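SnoaL-like domain-containing protein (Burkholderia thailandensis E264, PDB 3H3H) is of unknown function but belongs to the SnoaL-like branch of the NTF2 clan and probably holds a small molecule in its conical pocket. Local coordinates at residues S31-G36 with A63-A68; N22-D27 with E67-I72. One frame throughout, in Å; residues are numbered along the deposited sequence.

Interaction 1: residues S31-G36 with A63-A68; sequences SHYADG and AYWREA
Tyr33 OH is hydrogen-bonded to Trp17 NE1, and the same oxygen lies 3.5 Å from Trp65 CH2. The second approach is a van der Waals contact. The bond to Trp17 ties down the phenol end of Tyr33, which is a buried residue. Tyr33 and Trp65 reach toward each other from opposite directions. Their CA atoms are 13.0 Å apart, so only the far ends of the two side chains meet. The six-membered ring of Trp65 brings its edge to one face of the Tyr33 ring. This is an edge-to-face pair, with centroids 5.2 Å apart and planes at 62°. Trp65 CH2 comes within 3.5 Å of Tyr33 CZ, and Trp65 CZ3 lies 3.8 Å from Tyr33 CE1. The indole edge therefore points at the hydroxyl end of the phenol face, off the ring centre. In the cone-shaped alpha+beta fold of the NTF2 clan, helices pack against a curved sheet and enclose a pocket. Here helix 58-71 sends Trp65 inward to the short strand 33-34. Trp65 has its CG anti to the carbonyl carbon (chi1 -64°), which turns the indole toward Tyr33. Trp21 makes a further edge-to-face pair with Trp65, and Leu26, Ile29 and Leu30 of helix 26-30 also touch it. Phe37 meets the Tyr33 ring with the planes at about 40°. An unidentified ligand lies beside the Trp65 side chain.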
loop_
_atom_site.group_PDB
_atom_site.type_symbol
_atom_site.label_atom_id
_atom_site.label_comp_id
_atom_site.label_asym_id
_atom_site.label_seq_id
_atom_site.Cartn_x
_atom_site.Cartn_y
_atom_site.Cartn_z
ATOM N N SER B 31 10.925 4.365 16.852
ATOM C CA SER B 31 11.605 5.610 16.540
ATOM C C SER B 31 11.164 6.125 15.174
ATOM O O SER B 31 11.266 7.299 14.926
ATOM C CB SER B 31 13.131 5.468 16.560
ATOM O OG SER B 31 13.611 4.759 15.430
ATOM N N HIS B 32 10.631 5.251 14.328
ATOM C CA HIS B 32 10.271 5.628 13.016
ATOM C C HIS B 32 8.863 6.227 12.943
ATOM O O HIS B 32 8.470 6.642 11.881
ATOM C CB HIS B 32 10.308 4.420 12.098
ATOM C CG HIS B 32 11.705 3.927 11.909
ATOM N ND1 HIS B 32 12.641 4.635 11.174
ATOM C CD2 HIS B 32 12.375 2.910 12.508
ATOM C CE1 HIS B 32 13.805 4.008 11.253
ATOM N NE2 HIS B 32 13.678 2.974 12.068
ATOM N N TYR B 33 8.142 6.165 14.051
ATOM C CA TYR B 33 6.708 6.517 14.070
ATOM C C TYR B 33 6.475 7.800 14.834
ATOM O O TYR B 33 7.142 8.077 15.827
ATOM C CB TYR B 33 5.907 5.373 14.696
ATOM C CG TYR B 33 5.894 4.080 13.882
ATOM C CD1 TYR B 33 6.978 3.189 13.913
ATOM C CD2 TYR B 33 4.846 3.762 13.040
ATOM C CE1 TYR B 33 6.983 2.068 13.190
ATOM C CE2 TYR B 33 4.825 2.628 12.310
ATOM C CZ TYR B 33 5.902 1.752 12.369
ATOM O OH TYR B 33 5.919 0.537 11.723
ATOM N N ALA B 34 5.504 8.563 14.355
ATOM C CA ALA B 34 5.041 9.762 14.996
ATOM C C ALA B 34 4.153 9.437 16.213
ATOM O O ALA B 34 3.569 8.369 16.293
ATOM C CB ALA B 34 4.241 10.602 13.999
ATOM N N ASP B 35 4.120 10.347 17.181
ATOM C CA ASP B 35 3.173 10.205 18.260
ATOM C C ASP B 35 1.767 10.113 17.671
ATOM O O ASP B 35 1.408 10.835 16.734
ATOM C CB ASP B 35 3.253 11.398 19.210
ATOM C CG ASP B 35 4.579 11.449 19.978
ATOM O OD1 ASP B 35 5.160 10.415 20.263
ATOM O OD2 ASP B 35 5.002 12.561 20.329
ATOM N N GLY B 36 0.971 9.221 18.252
ATOM C CA GLY B 36 -0.373 9.054 17.848
ATOM C C GLY B 36 -0.581 8.451 16.486
ATOM O O GLY B 36 -1.656 8.564 15.922
ATOM N N ALA B 63 2.282 -1.942 22.708
ATOM C CA ALA B 63 1.962 -3.054 23.619
ATOM C C ALA B 63 1.825 -4.346 22.830
ATOM O O ALA B 63 2.293 -5.385 23.251
ATOM C CB ALA B 63 0.694 -2.747 24.428
ATOM N N TYR B 64 1.176 -4.249 21.684
ATOM C CA TYR B 64 1.001 -5.407 20.825
ATOM C C TYR B 64 2.304 -5.834 20.207
ATOM O O TYR B 64 2.642 -7.020 20.169
ATOM C CB TYR B 64 -0.033 -5.128 19.749
ATOM C CG TYR B 64 -1.447 -5.262 20.319
ATOM C CD1 TYR B 64 -2.030 -6.499 20.497
ATOM C CD2 TYR B 64 -2.160 -4.123 20.737
ATOM C CE1 TYR B 64 -3.306 -6.605 21.063
ATOM C CE2 TYR B 64 -3.422 -4.223 21.274
ATOM C CZ TYR B 64 -3.992 -5.443 21.436
ATOM O OH TYR B 64 -5.255 -5.483 21.982
ATOM N N TRP B 65 3.051 -4.871 19.697
ATOM C CA TRP B 65 4.331 -5.237 19.111
ATOM C C TRP B 65 5.303 -5.844 20.123
ATOM O O TRP B 65 6.081 -6.768 19.766
ATOM C CB TRP B 65 4.942 -4.033 18.401
ATOM C CG TRP B 65 4.111 -3.568 17.233
ATOM C CD1 TRP B 65 2.999 -4.183 16.740
ATOM C CD2 TRP B 65 4.319 -2.390 16.462
ATOM N NE1 TRP B 65 2.505 -3.476 15.694
ATOM C CE2 TRP B 65 3.317 -2.379 15.476
ATOM C CE3 TRP B 65 5.285 -1.364 16.482
ATOM C CZ2 TRP B 65 3.197 -1.366 14.566
ATOM C CZ3 TRP B 65 5.197 -0.357 15.566
ATOM C CH2 TRP B 65 4.151 -0.366 14.606
ATOM N N ARG B 66 5.310 -5.301 21.345
ATOM C CA ARG B 66 6.110 -5.800 22.424
ATOM C C ARG B 66 5.765 -7.261 22.654
ATOM O O ARG B 66 6.675 -8.098 22.767
ATOM C CB ARG B 66 5.939 -4.950 23.687
ATOM C CG ARG B 66 6.813 -5.333 24.891
ATOM C CD ARG B 66 6.634 -4.355 26.074
ATOM N NE ARG B 66 6.923 -3.006 25.642
ATOM C CZ ARG B 66 6.027 -2.047 25.419
ATOM N NH1 ARG B 66 4.732 -2.215 25.667
ATOM N NH2 ARG B 66 6.444 -0.903 24.934
ATOM N N GLU B 67 4.468 -7.573 22.692
ATOM C CA GLU B 67 4.070 -8.942 22.903
ATOM C C GLU B 67 4.363 -9.840 21.711
ATOM O O GLU B 67 4.761 -11.005 21.906
ATOM C CB GLU B 67 2.607 -9.010 23.294
ATOM C CG GLU B 67 2.129 -10.386 23.722
ATOM C CD GLU B 67 2.845 -10.980 24.946
ATOM O OE1 GLU B 67 3.529 -10.257 25.714
ATOM O OE2 GLU B 67 2.724 -12.190 25.152
ATOM N N ALA B 68 4.236 -9.293 20.489
ATOM C CA ALA B 68 4.635 -10.034 19.284
ATOM C C ALA B 68 6.067 -10.476 19.383
ATOM O O ALA B 68 6.369 -11.634 19.068
ATOM C CB ALA B 68 4.499 -9.210 18.047
#

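Interaction 2: residues N22-D27 with E67-I72; sequences NAHDLD and EALRMI
His24 and Leu69 have the closest CA atoms of the two segments, 6.2 Å apart. His24 closes helix 7-22 in a Schellman motif, with positive phi (53°). Asp25 follows as the N-cap of helix 26-30, and its OD1 accepts a hydrogen bond from Ala28 N. The chain thus leaves one helix and enters the next within a few residues. Opposite this bend runs the last turn of helix 58-71; Ile72 is the first residue beyond it. No hydrogen bond joins the two segments, and the contact is van der Waals packing around Leu69. Its two methyl groups divide the work. Leu69 CD2 approaches the His24 ring obliquely and lies 3.8 Å from His24 CD2. Leu69 CD1 rests against the backbone of the bend, 3.9 Å from His24 C, and reaches Leu26 CB at 4.1 Å. In this SnoaL-like fold the contact joins the corner between two N-terminal helices to the end of the helix preceding strand 78-84. The side chains that meet here keep part of their surface in solvent. A chi1 of -50° puts the imidazole of His24 beside its own backbone N, where Asn22 O lies over it. That oxygen sits 3.6 Å above the imidazole plane, over the ring centre. His24 NE2 is hydrogen-bonded to the backbone oxygen of Leu75, in the loop after helix 58-71.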
loop_
_atom_site.group_PDB
_atom_site.type_symbol
_atom_site.label_atom_id
_atom_site.label_comp_id
_atom_site.label_asym_id
_atom_site.label_seq_id
_atom_site.Cartn_x
_atom_site.Cartn_y
_atom_site.Cartn_z
ATOM N N ASN B 22 13.959 -7.054 12.729
ATOM C CA ASN B 22 14.786 -8.252 12.766
ATOM C C ASN B 22 15.674 -8.307 13.999
ATOM O O ASN B 22 16.072 -9.405 14.464
ATOM C CB ASN B 22 15.570 -8.401 11.456
ATOM C CG ASN B 22 14.658 -8.845 10.323
ATOM O OD1 ASN B 22 13.552 -9.275 10.609
ATOM N ND2 ASN B 22 15.091 -8.754 9.062
ATOM N N ALA B 23 16.029 -7.116 14.489
ATOM C CA ALA B 23 16.794 -6.942 15.715
ATOM C C ALA B 23 15.899 -7.056 16.941
ATOM O O ALA B 23 16.396 -7.084 18.071
ATOM C CB ALA B 23 17.472 -5.621 15.699
ATOM N N HIS B 24 14.586 -7.145 16.719
ATOM C CA HIS B 24 13.618 -7.232 17.828
ATOM C C HIS B 24 13.789 -6.087 18.849
ATOM O O HIS B 24 13.776 -6.292 20.101
ATOM C CB HIS B 24 13.729 -8.573 18.521
ATOM C CG HIS B 24 13.709 -9.747 17.603
ATOM N ND1 HIS B 24 14.542 -10.825 17.792
ATOM C CD2 HIS B 24 12.995 -10.016 16.480
ATOM C CE1 HIS B 24 14.343 -11.707 16.827
ATOM N NE2 HIS B 24 13.387 -11.255 16.042
ATOM N N ASP B 25 14.011 -4.891 18.290
ATOM C CA ASP B 25 14.391 -3.716 19.025
ATOM C C ASP B 25 13.206 -2.770 18.913
ATOM O O ASP B 25 13.080 -1.999 17.984
ATOM C CB ASP B 25 15.635 -3.095 18.419
ATOM C CG ASP B 25 16.195 -1.955 19.214
ATOM O OD1 ASP B 25 15.446 -1.323 19.977
ATOM O OD2 ASP B 25 17.367 -1.639 18.972
ATOM N N LEU B 26 12.310 -2.875 19.870
ATOM C CA LEU B 26 11.102 -2.113 19.816
ATOM C C LEU B 26 11.367 -0.598 19.869
ATOM O O LEU B 26 10.686 0.195 19.230
ATOM C CB LEU B 26 10.088 -2.585 20.841
ATOM C CG LEU B 26 8.726 -1.916 20.753
ATOM C CD1 LEU B 26 8.073 -2.067 19.345
ATOM C CD2 LEU B 26 7.793 -2.535 21.784
ATOM N N ASP B 27 12.329 -0.169 20.686
ATOM C CA ASP B 27 12.652 1.253 20.659
ATOM C C ASP B 27 13.048 1.683 19.250
ATOM O O ASP B 27 12.632 2.738 18.808
ATOM C CB ASP B 27 13.787 1.541 21.637
ATOM C CG ASP B 27 14.122 2.998 21.726
ATOM O OD1 ASP B 27 13.274 3.717 22.327
ATOM O OD2 ASP B 27 15.194 3.406 21.232
ATOM N N GLU B 67 4.468 -7.573 22.692
ATOM C CA GLU B 67 4.070 -8.942 22.903
ATOM C C GLU B 67 4.363 -9.840 21.711
ATOM O O GLU B 67 4.761 -11.005 21.906
ATOM C CB GLU B 67 2.607 -9.010 23.294
ATOM C CG GLU B 67 2.129 -10.386 23.722
ATOM C CD GLU B 67 2.845 -10.980 24.946
ATOM O OE1 GLU B 67 3.529 -10.257 25.714
ATOM O OE2 GLU B 67 2.724 -12.190 25.152
ATOM N N ALA B 68 4.236 -9.293 20.489
ATOM C CA ALA B 68 4.635 -10.034 19.284
ATOM C C ALA B 68 6.067 -10.476 19.383
ATOM O O ALA B 68 6.369 -11.634 19.068
ATOM C CB ALA B 68 4.499 -9.210 18.047
ATOM N N LEU B 69 6.966 -9.576 19.804
ATOM C CA LEU B 69 8.382 -9.913 19.887
ATOM C C LEU B 69 8.665 -10.919 20.976
ATOM O O LEU B 69 9.577 -11.754 20.890
ATOM C CB LEU B 69 9.196 -8.676 20.117
ATOM C CG LEU B 69 9.182 -7.682 18.961
ATOM C CD1 LEU B 69 9.933 -6.454 19.369
ATOM C CD2 LEU B 69 9.799 -8.330 17.693
ATOM N N ARG B 70 7.868 -10.847 22.033
ATOM C CA ARG B 70 8.025 -11.789 23.116
ATOM C C ARG B 70 7.566 -13.210 22.689
ATOM O O ARG B 70 8.234 -14.216 22.958
ATOM C CB ARG B 70 7.245 -11.229 24.314
ATOM C CG ARG B 70 7.411 -11.940 25.577
ATOM C CD ARG B 70 6.700 -11.189 26.714
ATOM N NE ARG B 70 6.406 -12.134 27.735
ATOM C CZ ARG B 70 7.275 -12.563 28.639
ATOM N NH1 ARG B 70 8.516 -12.098 28.662
ATOM N NH2 ARG B 70 6.894 -13.466 29.519
HETATM N N MSE B 71 6.428 -13.293 22.019
HETATM C CA MSE B 71 5.881 -14.568 21.627
HETATM C C MSE B 71 6.550 -15.187 20.394
HETATM O O MSE B 71 6.603 -16.418 20.279
HETATM C CB MSE B 71 4.409 -14.397 21.314
HETATM C CG MSE B 71 3.582 -14.095 22.531
HETATM SE SE MSE B 71 1.756 -14.148 21.957
HETATM C CE MSE B 71 1.655 -16.042 21.489
ATOM N N ILE B 72 7.093 -14.341 19.513
ATOM C CA ILE B 72 7.700 -14.813 18.255
ATOM C C ILE B 72 9.170 -14.400 18.373
ATOM O O ILE B 72 9.620 -13.453 17.720
ATOM C CB ILE B 72 7.072 -14.192 16.982
ATOM C CG1 ILE B 72 5.544 -14.271 17.002
ATOM C CG2 ILE B 72 7.655 -14.903 15.714
ATOM C CD1 ILE B 72 4.897 -13.598 15.827
#

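Both interactions use helix 58-71 and share Glu67 and Ala68. Trp65 serves interaction 1, and Leu69, one helical turn later, serves interaction 2. The centres of the two interactions are about 10 Å apart. Leu26 joins them directly: Leu26 CD1 is 3.8 Å from Trp65 CB, and Leu26 CD2 is 3.6 Å from Arg66 CB. Helix 26-30 links the other two segments along the chain, leading from the bend at His24 to strand 33-34. The unidentified ligand is about 3 Å from the Trp65 side chain and about 7 Å from that of Leu69, nearest atoms. Interaction 1 is partly buried and lies beside the ligand, while interaction 2 packs the same helix at the surface.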